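Local atomic coordinates of hemolysin-related protein (Vibrio cholerae serotype O1, PDB entry 6MLT), a protein that is a secreted biofilm matrix protein that binds metal ions and probably carbohydrates, and probably contributes to biofilm adhesion. Residues A34-Q39 with R571-Y576; A101-L105 with N586-P590; V114-A118 with S145-L151. One frame throughout, in Å; residues are numbered along the deposited sequence.

Interaction 1 (A34-Q39 with R571-Y576); sequences APIVVQ and RIWNQY
At the inner strand 36-38 of one beta-propeller blade, V37 forms a single antiparallel bridge with W573 of the long loop that follows strand 553-559. Two backbone bonds define this hydrogen-bonded pair: V37 N gives to W573 O at 2.8 Å with an N-H...O angle of 168°, and W573 N returns to V37 O at 3.0 Å, in the carbonyl plane and on a lone pair. The same V37 O is approached by I572 CG1 at 3.3 Å.

Apolar groups flank the bridge. I36 has CG1 beside its backbone N (chi1 -64°), which lets CD1 lie against the loop backbone, 3.7 Å from Q575 CA. V38 CG1 meets I572 CD1 at 3.9 Å, the two side chains passing at a slant, and also touches CB of N574. Towards one end, A34 CB approaches Y576 CD2 at 3.9 Å. P35 O is buried near the W573 ring without a polar partner in the model.

At the other end, Q39 NE2 and R571 NH2 are 3.3 Å apart, but both are donors, and the amide and guanidinium planes stand 89° apart. Each is satisfied separately: Q39 NE2 by the carbonyl of D53, a calcium-binding residue, and the guanidinium by the carbonyls of D528, L529 and E51. A water accepts from Q39 NE2 at 3.1 Å and donates to R571 O, so the Q39 side chain is linked through water to the R571 main chain. N574 ND2 bonds to A102 O and Q575 OE1 to L151 N, so the loop contacts the inner strands of three blades, consistent with its running along the inside of the ring of antiparallel sheets that makes a beta-propeller.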
ATOM      1  N   ALA A  34      -6.708  16.529  -7.093  1.00 16.12           N
ATOM      2  CA  ALA A  34      -6.911  15.159  -7.540  1.00 17.67           C
ATOM      3  C   ALA A  34      -8.373  14.753  -7.355  1.00 17.20           C
ATOM      4  O   ALA A  34      -9.001  15.124  -6.355  1.00 18.22           O
ATOM      5  CB  ALA A  34      -5.995  14.203  -6.773  1.00 19.29           C
ATOM      6  N   PRO A  35      -8.938  13.987  -8.281  1.00 17.05           N
ATOM      7  CA  PRO A  35     -10.337  13.568  -8.150  1.00 17.69           C
ATOM      8  C   PRO A  35     -10.490  12.455  -7.123  1.00 18.58           C
ATOM      9  O   PRO A  35      -9.566  11.692  -6.848  1.00 18.50           O
ATOM     10  CB  PRO A  35     -10.687  13.072  -9.554  1.00 19.87           C
ATOM     11  CG  PRO A  35      -9.379  12.542 -10.075  1.00 16.61           C
ATOM     12  CD  PRO A  35      -8.295  13.392  -9.464  1.00 17.13           C
ATOM     13  N   ILE A  36     -11.700  12.376  -6.574  1.00 15.28           N
ATOM     14  CA  ILE A  36     -12.105  11.368  -5.601  1.00 18.41           C
ATOM     15  C   ILE A  36     -13.224  10.549  -6.221  1.00 16.90           C
ATOM     16  O   ILE A  36     -14.057  11.095  -6.950  1.00 17.52           O
ATOM     17  CB  ILE A  36     -12.582  12.040  -4.292  1.00 28.32           C
ATOM     18  CG1 ILE A  36     -11.429  12.792  -3.615  1.00 30.12           C
ATOM     19  CG2 ILE A  36     -13.230  11.047  -3.359  1.00 40.28           C
ATOM     20  CD1 ILE A  36     -10.232  11.967  -3.338  1.00 23.29           C
ATOM     21  N   VAL A  37     -13.264   9.251  -5.913  1.00 17.56           N
ATOM     22  CA  VAL A  37     -14.195   8.320  -6.550  1.00 18.78           C
ATOM     23  C   VAL A  37     -14.933   7.536  -5.473  1.00 18.94           C
ATOM     24  O   VAL A  37     -14.317   6.759  -4.734  1.00 16.97           O
ATOM     25  CB  VAL A  37     -13.482   7.356  -7.511  1.00 19.87           C
ATOM     26  CG1 VAL A  37     -14.476   6.357  -8.117  1.00 19.73           C
ATOM     27  CG2 VAL A  37     -12.778   8.131  -8.612  1.00 19.64           C
ATOM     28  N   VAL A  38     -16.253   7.720  -5.408  1.00 16.71           N
ATOM     29  CA  VAL A  38     -17.116   7.047  -4.444  1.00 18.61           C
ATOM     30  C   VAL A  38     -18.526   6.974  -5.028  1.00 20.96           C
ATOM     31  O   VAL A  38     -18.881   7.729  -5.938  1.00 20.66           O
ATOM     32  CB  VAL A  38     -17.155   7.780  -3.083  1.00 18.77           C
ATOM     33  CG1 VAL A  38     -15.842   7.599  -2.321  1.00 18.52           C
ATOM     34  CG2 VAL A  38     -17.469   9.268  -3.285  1.00 18.25           C
ATOM     35  N   GLN A  39     -19.345   6.075  -4.473  1.00 18.05           N
ATOM     36  CA  GLN A  39     -20.740   5.927  -4.895  1.00 19.13           C
ATOM     37  C   GLN A  39     -21.619   7.003  -4.257  1.00 20.83           C
ATOM     38  O   GLN A  39     -21.618   7.169  -3.034  1.00 22.45           O
ATOM     39  CB  GLN A  39     -21.273   4.550  -4.497  1.00 19.06           C
ATOM     40  CG  GLN A  39     -20.493   3.359  -5.021  1.00 22.16           C
ATOM     41  CD  GLN A  39     -20.868   2.975  -6.441  1.00 21.24           C
ATOM     42  OE1 GLN A  39     -21.784   3.542  -7.038  1.00 19.85           O
ATOM     43  NE2 GLN A  39     -20.157   1.999  -6.986  1.00 21.85           N
ATOM     44  N   ARG A 571     -12.542  -0.108  -7.104  1.00 16.77           N
ATOM     45  CA  ARG A 571     -13.860   0.496  -7.249  1.00 21.02           C
ATOM     46  C   ARG A 571     -13.977   1.845  -6.552  1.00 20.98           C
ATOM     47  O   ARG A 571     -15.014   2.503  -6.680  1.00 21.59           O
ATOM     48  CB  ARG A 571     -14.938  -0.420  -6.666  1.00 23.73           C
ATOM     49  CG  ARG A 571     -15.025  -1.815  -7.262  1.00 28.26           C
ATOM     50  CD  ARG A 571     -15.578  -1.818  -8.667  1.00 26.21           C
ATOM     51  NE  ARG A 571     -16.738  -0.950  -8.880  1.00 23.18           N
ATOM     52  CZ  ARG A 571     -17.997  -1.266  -8.593  1.00 24.14           C
ATOM     53  NH1 ARG A 571     -18.301  -2.432  -8.035  1.00 28.36           N
ATOM     54  NH2 ARG A 571     -18.962  -0.405  -8.866  1.00 23.33           N
ATOM     55  N   ILE A 572     -12.961   2.261  -5.803  1.00 20.07           N
ATOM     56  CA  ILE A 572     -13.083   3.417  -4.923  1.00 19.55           C
ATOM     57  C   ILE A 572     -11.710   4.051  -4.767  1.00 18.49           C
ATOM     58  O   ILE A 572     -10.697   3.355  -4.645  1.00 19.41           O
ATOM     59  CB  ILE A 572     -13.685   3.002  -3.560  1.00 23.61           C
ATOM     60  CG1 ILE A 572     -13.841   4.213  -2.641  1.00 26.33           C
ATOM     61  CG2 ILE A 572     -12.829   1.927  -2.888  1.00 24.40           C
ATOM     62  CD1 ILE A 572     -14.801   3.957  -1.489  1.00 29.12           C
ATOM     63  N   TRP A 573     -11.680   5.382  -4.784  1.00 17.40           N
ATOM     64  CA  TRP A 573     -10.460   6.149  -4.529  1.00 16.49           C
ATOM     65  C   TRP A 573     -10.904   7.334  -3.676  1.00 15.09           C
ATOM     66  O   TRP A 573     -11.227   8.407  -4.192  1.00 16.99           O
ATOM     67  CB  TRP A 573      -9.793   6.586  -5.824  1.00 14.41           C
ATOM     68  CG  TRP A 573      -8.417   7.136  -5.627  1.00 16.22           C
ATOM     69  CD1 TRP A 573      -8.084   8.293  -4.991  1.00 15.98           C
ATOM     70  CD2 TRP A 573      -7.189   6.557  -6.082  1.00 16.75           C
ATOM     71  NE1 TRP A 573      -6.718   8.477  -5.020  1.00 16.91           N
ATOM     72  CE2 TRP A 573      -6.146   7.420  -5.681  1.00 16.76           C
ATOM     73  CE3 TRP A 573      -6.870   5.390  -6.788  1.00 18.02           C
ATOM     74  CZ2 TRP A 573      -4.806   7.158  -5.967  1.00 17.61           C
ATOM     75  CZ3 TRP A 573      -5.536   5.130  -7.072  1.00 21.26           C
ATOM     76  CH2 TRP A 573      -4.519   6.013  -6.659  1.00 18.75           C
ATOM     77  N   ASN A 574     -10.934   7.125  -2.366  1.00 16.45           N
ATOM     78  CA  ASN A 574     -11.747   7.966  -1.504  1.00 17.50           C
ATOM     79  C   ASN A 574     -10.974   9.106  -0.856  1.00 17.29           C
ATOM     80  O   ASN A 574     -11.596   9.966  -0.222  1.00 16.19           O
ATOM     81  CB  ASN A 574     -12.391   7.110  -0.415  1.00 17.62           C
ATOM     82  CG  ASN A 574     -11.384   6.619   0.586  1.00 18.74           C
ATOM     83  OD1 ASN A 574     -10.448   5.898   0.232  1.00 17.96           O
ATOM     84  ND2 ASN A 574     -11.544   7.025   1.831  1.00 17.76           N
ATOM     85  N   GLN A 575      -9.652   9.142  -1.001  1.00 15.34           N
ATOM     86  CA  GLN A 575      -8.845  10.193  -0.400  1.00 16.51           C
ATOM     87  C   GLN A 575      -7.535  10.286  -1.166  1.00 16.06           C
ATOM     88  O   GLN A 575      -7.173   9.393  -1.932  1.00 16.17           O
ATOM     89  CB  GLN A 575      -8.606   9.932   1.096  1.00 14.79           C
ATOM     90  CG  GLN A 575      -7.814   8.674   1.406  1.00 14.90           C
ATOM     91  CD  GLN A 575      -7.681   8.398   2.893  1.00 17.95           C
ATOM     92  OE1 GLN A 575      -8.540   8.784   3.694  1.00 18.77           O
ATOM     93  NE2 GLN A 575      -6.618   7.706   3.265  1.00 20.44           N
ATOM     94  N   TYR A 576      -6.826  11.388  -0.945  1.00 14.60           N
ATOM     95  CA  TYR A 576      -5.575  11.624  -1.658  1.00 13.76           C
ATOM     96  C   TYR A 576      -4.508  10.610  -1.264  1.00 16.88           C
ATOM     97  O   TYR A 576      -3.696  10.194  -2.100  1.00 15.94           O
ATOM     98  CB  TYR A 576      -5.105  13.049  -1.377  1.00 13.76           C
ATOM     99  CG  TYR A 576      -3.899  13.476  -2.157  1.00 14.12           C
ATOM    100  CD1 TYR A 576      -2.626  13.260  -1.656  1.00 17.33           C
ATOM    101  CD2 TYR A 576      -4.027  14.116  -3.384  1.00 14.80           C
ATOM    102  CE1 TYR A 576      -1.509  13.656  -2.357  1.00 17.53           C
ATOM    103  CE2 TYR A 576      -2.906  14.520  -4.100  1.00 17.22           C
ATOM    104  CZ  TYR A 576      -1.657  14.285  -3.574  1.00 16.78           C
ATOM    105  OH  TYR A 576      -0.537  14.670  -4.262  1.00 15.41           O
TER
HETATM  106  O   HOH W   1     -17.679   1.562  -5.213  1.00 37.14           O

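Interaction 2 (A101-L105 with N586-P590); sequences AAADL and NGTIP. With NA (sodium ion), chain D.
One direct backbone bond joins A103-D104 to G587: D104 N gives to G587 O at 2.8 Å. It is fairly straight, with an N-H...O angle of 166°, yet the donor stands 47° above the carbonyl plane and so does not use a lone pair. A second, indirect link runs through a water that donates to D104 O at 2.7 Å and accepts from I589 N at 3.0 Å.

The apolar contact is small. A103 CB sits 3.7 Å from I589 CD1 and also rests against the G587 carbonyl oxygen, while L151 of the next blade's inner strand touches both A103 and I589. T588 CG2 lies 4.0 Å from D104 OD2, the two side chains running alongside each other in the same direction.

Metal bonding comes from the other branch of the aspartate. D104 begins the DxDxDG loop between propeller strands 101-103 and 112-115, and its OD1 binds a sodium ion at 2.4 Å. With CG anti to the backbone N (chi1 -178°), the carboxylate is carried to the ion. D106, D108, E112 and the carbonyl of L110 bind the same ion, and G109 N donates to D104 OD2, so both carboxylate oxygens are engaged and the group's rotation is restrained.

Within 586-590, N586 OD1 accepts twice from T588, from OG1 at 2.7 Å and from the backbone N at 3.0 Å. The latter bond makes an Asx turn, bending the loop around G587, whose positive phi accompanies the turn that presents its carbonyl to D104.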
ATOM      1  N   ALA A 101     -12.039  14.269   1.235  1.00 16.67           N
ATOM      2  CA  ALA A 101     -11.998  12.848   1.553  1.00 17.37           C
ATOM      3  C   ALA A 101     -13.418  12.371   1.811  1.00 19.88           C
ATOM      4  O   ALA A 101     -14.256  13.130   2.300  1.00 21.12           O
ATOM      5  CB  ALA A 101     -11.134  12.560   2.778  1.00 17.43           C
ATOM      6  N   ALA A 102     -13.688  11.105   1.502  1.00 16.58           N
ATOM      7  CA  ALA A 102     -15.047  10.601   1.603  1.00 16.16           C
ATOM      8  C   ALA A 102     -15.056   9.180   2.138  1.00 16.21           C
ATOM      9  O   ALA A 102     -14.146   8.390   1.881  1.00 16.40           O
ATOM     10  CB  ALA A 102     -15.760  10.646   0.245  1.00 17.52           C
ATOM     11  N   ALA A 103     -16.116   8.862   2.873  1.00 16.38           N
ATOM     12  CA  ALA A 103     -16.336   7.525   3.401  1.00 17.12           C
ATOM     13  C   ALA A 103     -17.688   7.516   4.089  1.00 17.18           C
ATOM     14  O   ALA A 103     -18.249   8.571   4.397  1.00 19.05           O
ATOM     15  CB  ALA A 103     -15.241   7.106   4.392  1.00 17.62           C
ATOM     16  N   ASP A 104     -18.204   6.312   4.327  1.00 20.51           N
ATOM     17  CA  ASP A 104     -19.398   6.136   5.150  1.00 23.89           C
ATOM     18  C   ASP A 104     -18.948   6.194   6.604  1.00 24.94           C
ATOM     19  O   ASP A 104     -18.488   5.200   7.167  1.00 25.88           O
ATOM     20  CB  ASP A 104     -20.095   4.822   4.824  1.00 28.37           C
ATOM     21  CG  ASP A 104     -21.376   4.612   5.627  1.00 31.16           C
ATOM     22  OD1 ASP A 104     -21.724   5.466   6.475  1.00 28.15           O
ATOM     23  OD2 ASP A 104     -22.040   3.581   5.396  1.00 31.61           O
ATOM     24  N   LEU A 105     -19.069   7.374   7.209  1.00 25.00           N
ATOM     25  CA  LEU A 105     -18.469   7.613   8.514  1.00 25.09           C
ATOM     26  C   LEU A 105     -19.352   7.137   9.660  1.00 24.43           C
ATOM     27  O   LEU A 105     -18.831   6.758  10.716  1.00 25.50           O
ATOM     28  CB  LEU A 105     -18.167   9.103   8.674  1.00 26.36           C
ATOM     29  CG  LEU A 105     -17.138   9.684   7.698  1.00 24.79           C
ATOM     30  CD1 LEU A 105     -17.046  11.197   7.852  1.00 27.04           C
ATOM     31  CD2 LEU A 105     -15.789   9.047   7.909  1.00 25.15           C
ATOM     32  N   ASN A 586     -17.699  -0.710  -0.385  1.00 40.84           N
ATOM     33  CA  ASN A 586     -18.954  -0.021  -0.104  1.00 42.18           C
ATOM     34  C   ASN A 586     -18.765   1.300   0.637  1.00 37.87           C
ATOM     35  O   ASN A 586     -19.762   1.935   1.000  1.00 33.47           O
ATOM     36  CB  ASN A 586     -19.886  -0.930   0.706  1.00 43.21           C
ATOM     37  CG  ASN A 586     -19.309  -1.313   2.057  1.00 42.47           C
ATOM     38  OD1 ASN A 586     -18.277  -0.794   2.481  1.00 41.37           O
ATOM     39  ND2 ASN A 586     -19.985  -2.227   2.747  1.00 41.71           N
ATOM     40  N   GLY A 587     -17.526   1.724   0.883  1.00 32.30           N
ATOM     41  CA  GLY A 587     -17.266   3.004   1.500  1.00 26.62           C
ATOM     42  C   GLY A 587     -17.098   2.976   3.003  1.00 25.26           C
ATOM     43  O   GLY A 587     -16.754   4.011   3.588  1.00 25.65           O
ATOM     44  N   THR A 588     -17.328   1.837   3.653  1.00 24.13           N
ATOM     45  CA  THR A 588     -17.079   1.748   5.081  1.00 26.08           C
ATOM     46  C   THR A 588     -15.578   1.648   5.338  1.00 26.08           C
ATOM     47  O   THR A 588     -14.793   1.258   4.469  1.00 24.21           O
ATOM     48  CB  THR A 588     -17.815   0.554   5.699  1.00 31.28           C
ATOM     49  OG1 THR A 588     -17.394  -0.660   5.070  1.00 32.94           O
ATOM     50  CG2 THR A 588     -19.324   0.711   5.536  1.00 33.61           C
ATOM     51  N   ILE A 589     -15.179   2.030   6.539  1.00 28.46           N
ATOM     52  CA  ILE A 589     -13.772   2.068   6.933  1.00 29.68           C
ATOM     53  C   ILE A 589     -13.528   0.941   7.931  1.00 30.46           C
ATOM     54  O   ILE A 589     -14.260   0.842   8.921  1.00 27.80           O
ATOM     55  CB  ILE A 589     -13.386   3.432   7.534  1.00 30.25           C
ATOM     56  CG1 ILE A 589     -13.391   4.482   6.406  1.00 35.46           C
ATOM     57  CG2 ILE A 589     -12.021   3.352   8.247  1.00 28.11           C
ATOM     58  CD1 ILE A 589     -12.745   5.797   6.749  1.00 40.65           C
ATOM     59  N   PRO A 590     -12.528   0.082   7.722  1.00 31.08           N
ATOM     60  CA  PRO A 590     -12.310  -1.023   8.663  1.00 36.40           C
ATOM     61  C   PRO A 590     -11.839  -0.528  10.023  1.00 42.28           C
ATOM     62  O   PRO A 590     -11.143   0.483  10.140  1.00 40.38           O
ATOM     63  CB  PRO A 590     -11.228  -1.872   7.983  1.00 38.07           C
ATOM     64  CG  PRO A 590     -11.122  -1.366   6.586  1.00 37.17           C
ATOM     65  CD  PRO A 590     -11.550   0.060   6.620  1.00 31.12           C
TER
HETATM   66 NA    NA D1003     -22.904   7.522   6.153  1.00 21.13          NA
HETATM   67  O   HOH W   2     -17.303   3.130   8.351  1.00 26.71           O

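Interaction 3 (V114-A118 with S145-L151); sequences VSTSA and SVGDIAL
I149 lays its CD1 over the backbone of S115, 3.9 Å from the CA, and meets V114 CG1 at 4.2 Å. This is the seam between two neighbouring blades of the beta-propeller: 114-118 leads out of the second strand of one four-stranded sheet, and 145-151 leads into the inner strand 150-152 of the next. The segments run nearly antiparallel, their end-to-end directions 169° apart, but the CA atoms of S115 and I149 are 7.4 Å apart, and the contact is made by side chains rather than by backbone pairing.

The apolar row is extended by V114 CG2, which lies 4.1 Å from L151 CD2, the two side chains running alongside each other and pointing opposite ways. I162, on strand 161-164, backs both I149 and L151, and A101, on the strand beside V114 in the same sheet, packs against them.

Nearer the loop ends the partners become mixed. T116 CG2 approaches S145 O at 3.6 Å; with OG1 anti to the backbone N (chi1 -165°), the hydroxyl is turned to Y122 O and K138 NZ instead. The S145 hydroxyl is held by G142 O and that same K138 NZ, so one lysine spans both segments. V146 wedges its CG2 against the S117-A118 peptide, 3.3 Å from A118 N and 4.0 Å from A118 CB.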
ATOM      1  N   VAL A 114     -15.870  14.925   3.392  1.00 17.48           N
ATOM      2  CA  VAL A 114     -15.199  15.752   4.392  1.00 15.71           C
ATOM      3  C   VAL A 114     -14.316  16.765   3.679  1.00 16.35           C
ATOM      4  O   VAL A 114     -13.526  16.402   2.797  1.00 17.95           O
ATOM      5  CB  VAL A 114     -14.360  14.900   5.362  1.00 17.93           C
ATOM      6  CG1 VAL A 114     -13.869  15.750   6.531  1.00 18.99           C
ATOM      7  CG2 VAL A 114     -15.152  13.711   5.862  1.00 18.99           C
ATOM      8  N   SER A 115     -14.435  18.031   4.068  1.00 14.39           N
ATOM      9  CA  SER A 115     -13.631  19.082   3.453  1.00 16.39           C
ATOM     10  C   SER A 115     -13.617  20.306   4.356  1.00 17.72           C
ATOM     11  O   SER A 115     -14.368  20.396   5.332  1.00 18.76           O
ATOM     12  CB  SER A 115     -14.174  19.459   2.073  1.00 21.72           C
ATOM     13  OG  SER A 115     -15.312  20.291   2.190  1.00 22.68           O
ATOM     14  N   THR A 116     -12.769  21.268   3.995  1.00 17.30           N
ATOM     15  CA  THR A 116     -12.786  22.576   4.636  1.00 17.15           C
ATOM     16  C   THR A 116     -12.189  23.594   3.672  1.00 18.45           C
ATOM     17  O   THR A 116     -11.738  23.255   2.572  1.00 18.45           O
ATOM     18  CB  THR A 116     -12.040  22.550   5.976  1.00 20.30           C
ATOM     19  OG1 THR A 116     -12.359  23.730   6.732  1.00 20.32           O
ATOM     20  CG2 THR A 116     -10.532  22.467   5.766  1.00 21.20           C
ATOM     21  N   SER A 117     -12.208  24.857   4.096  1.00 15.62           N
ATOM     22  CA  SER A 117     -11.557  25.940   3.378  1.00 20.32           C
ATOM     23  C   SER A 117     -10.965  26.905   4.392  1.00 21.57           C
ATOM     24  O   SER A 117     -11.208  26.799   5.596  1.00 19.78           O
ATOM     25  CB  SER A 117     -12.540  26.683   2.465  1.00 21.31           C
ATOM     26  OG  SER A 117     -13.239  27.665   3.213  1.00 19.74           O
ATOM     27  N   ALA A 118     -10.196  27.871   3.892  1.00 20.28           N
ATOM     28  CA  ALA A 118      -9.664  28.912   4.755  1.00 18.78           C
ATOM     29  C   ALA A 118     -10.721  29.932   5.142  1.00 21.30           C
ATOM     30  O   ALA A 118     -10.447  30.794   5.981  1.00 23.72           O
ATOM     31  CB  ALA A 118      -8.496  29.618   4.066  1.00 21.46           C
ATOM     32  N   SER A 145      -5.284  25.955   8.514  1.00 17.91           N
ATOM     33  CA  SER A 145      -6.260  24.899   8.763  1.00 17.54           C
ATOM     34  C   SER A 145      -6.628  24.129   7.502  1.00 19.13           C
ATOM     35  O   SER A 145      -7.573  23.335   7.527  1.00 20.03           O
ATOM     36  CB  SER A 145      -7.524  25.491   9.390  1.00 19.91           C
ATOM     37  OG  SER A 145      -8.270  26.247   8.436  1.00 20.00           O
ATOM     38  N   VAL A 146      -5.906  24.343   6.409  1.00 15.83           N
ATOM     39  CA  VAL A 146      -6.242  23.791   5.104  1.00 17.16           C
ATOM     40  C   VAL A 146      -5.126  22.854   4.664  1.00 17.54           C
ATOM     41  O   VAL A 146      -3.956  23.249   4.614  1.00 17.90           O
ATOM     42  CB  VAL A 146      -6.457  24.906   4.064  1.00 20.58           C
ATOM     43  CG1 VAL A 146      -6.641  24.330   2.670  1.00 27.33           C
ATOM     44  CG2 VAL A 146      -7.662  25.758   4.452  1.00 21.91           C
ATOM     45  N   GLY A 147      -5.496  21.628   4.326  1.00 17.19           N
ATOM     46  CA  GLY A 147      -4.547  20.692   3.757  1.00 15.91           C
ATOM     47  C   GLY A 147      -5.231  19.395   3.401  1.00 16.12           C
ATOM     48  O   GLY A 147      -6.453  19.340   3.247  1.00 17.94           O
ATOM     49  N   ASP A 148      -4.434  18.344   3.271  1.00 17.11           N
ATOM     50  CA  ASP A 148      -4.998  17.036   2.992  1.00 18.40           C
ATOM     51  C   ASP A 148      -5.807  16.548   4.186  1.00 19.10           C
ATOM     52  O   ASP A 148      -5.567  16.931   5.337  1.00 18.57           O
ATOM     53  CB  ASP A 148      -3.890  16.036   2.659  1.00 23.49           C
ATOM     54  CG  ASP A 148      -4.430  14.702   2.143  1.00 28.78           C
ATOM     55  OD1 ASP A 148      -5.581  14.669   1.652  1.00 26.75           O
ATOM     56  OD2 ASP A 148      -3.699  13.685   2.227  1.00 26.10           O
ATOM     57  N   ILE A 149      -6.798  15.713   3.893  1.00 15.52           N
ATOM     58  CA  ILE A 149      -7.599  15.046   4.908  1.00 17.11           C
ATOM     59  C   ILE A 149      -7.542  13.551   4.636  1.00 18.26           C
ATOM     60  O   ILE A 149      -7.763  13.115   3.500  1.00 18.13           O
ATOM     61  CB  ILE A 149      -9.054  15.548   4.903  1.00 18.88           C
ATOM     62  CG1 ILE A 149      -9.089  17.034   5.278  1.00 21.82           C
ATOM     63  CG2 ILE A 149      -9.899  14.727   5.856  1.00 17.81           C
ATOM     64  CD1 ILE A 149     -10.451  17.672   5.164  1.00 26.08           C
ATOM     65  N   ALA A 150      -7.231  12.774   5.670  1.00 15.93           N
ATOM     66  CA  ALA A 150      -7.263  11.323   5.599  1.00 18.56           C
ATOM     67  C   ALA A 150      -8.225  10.804   6.662  1.00 19.39           C
ATOM     68  O   ALA A 150      -8.423  11.438   7.705  1.00 20.18           O
ATOM     69  CB  ALA A 150      -5.876  10.719   5.797  1.00 20.19           C
ATOM     70  N   LEU A 151      -8.828   9.653   6.384  1.00 14.54           N
ATOM     71  CA  LEU A 151      -9.864   9.071   7.233  1.00 17.81           C
ATOM     72  C   LEU A 151      -9.443   7.675   7.662  1.00 20.35           C
ATOM     73  O   LEU A 151      -9.176   6.818   6.813  1.00 20.79           O
ATOM     74  CB  LEU A 151     -11.195   9.009   6.488  1.00 18.06           C
ATOM     75  CG  LEU A 151     -11.643  10.321   5.844  1.00 18.12           C
ATOM     76  CD1 LEU A 151     -12.860  10.089   4.969  1.00 20.01           C
ATOM     77  CD2 LEU A 151     -11.935  11.363   6.908  1.00 18.76           C
TER

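From the N terminus the chain passes 34-39, then 101-105, 114-118 and 145-151, and only after the remaining blades and the inserted beta-prism does it reach 571-576 and 586-590. Interaction 3 closes a short loop between adjacent blades and is nested inside the long loops closed by interactions 1 and 2. Those two cross, since 101-105 lies inside the span of interaction 1 while 586-590 lies beyond it. The two late loops thus tie back to strands 36-38, 101-103 and 150-152. Strands 101-103 and 112-115, neighbours in one sheet, connect interaction 2 directly to interaction 3.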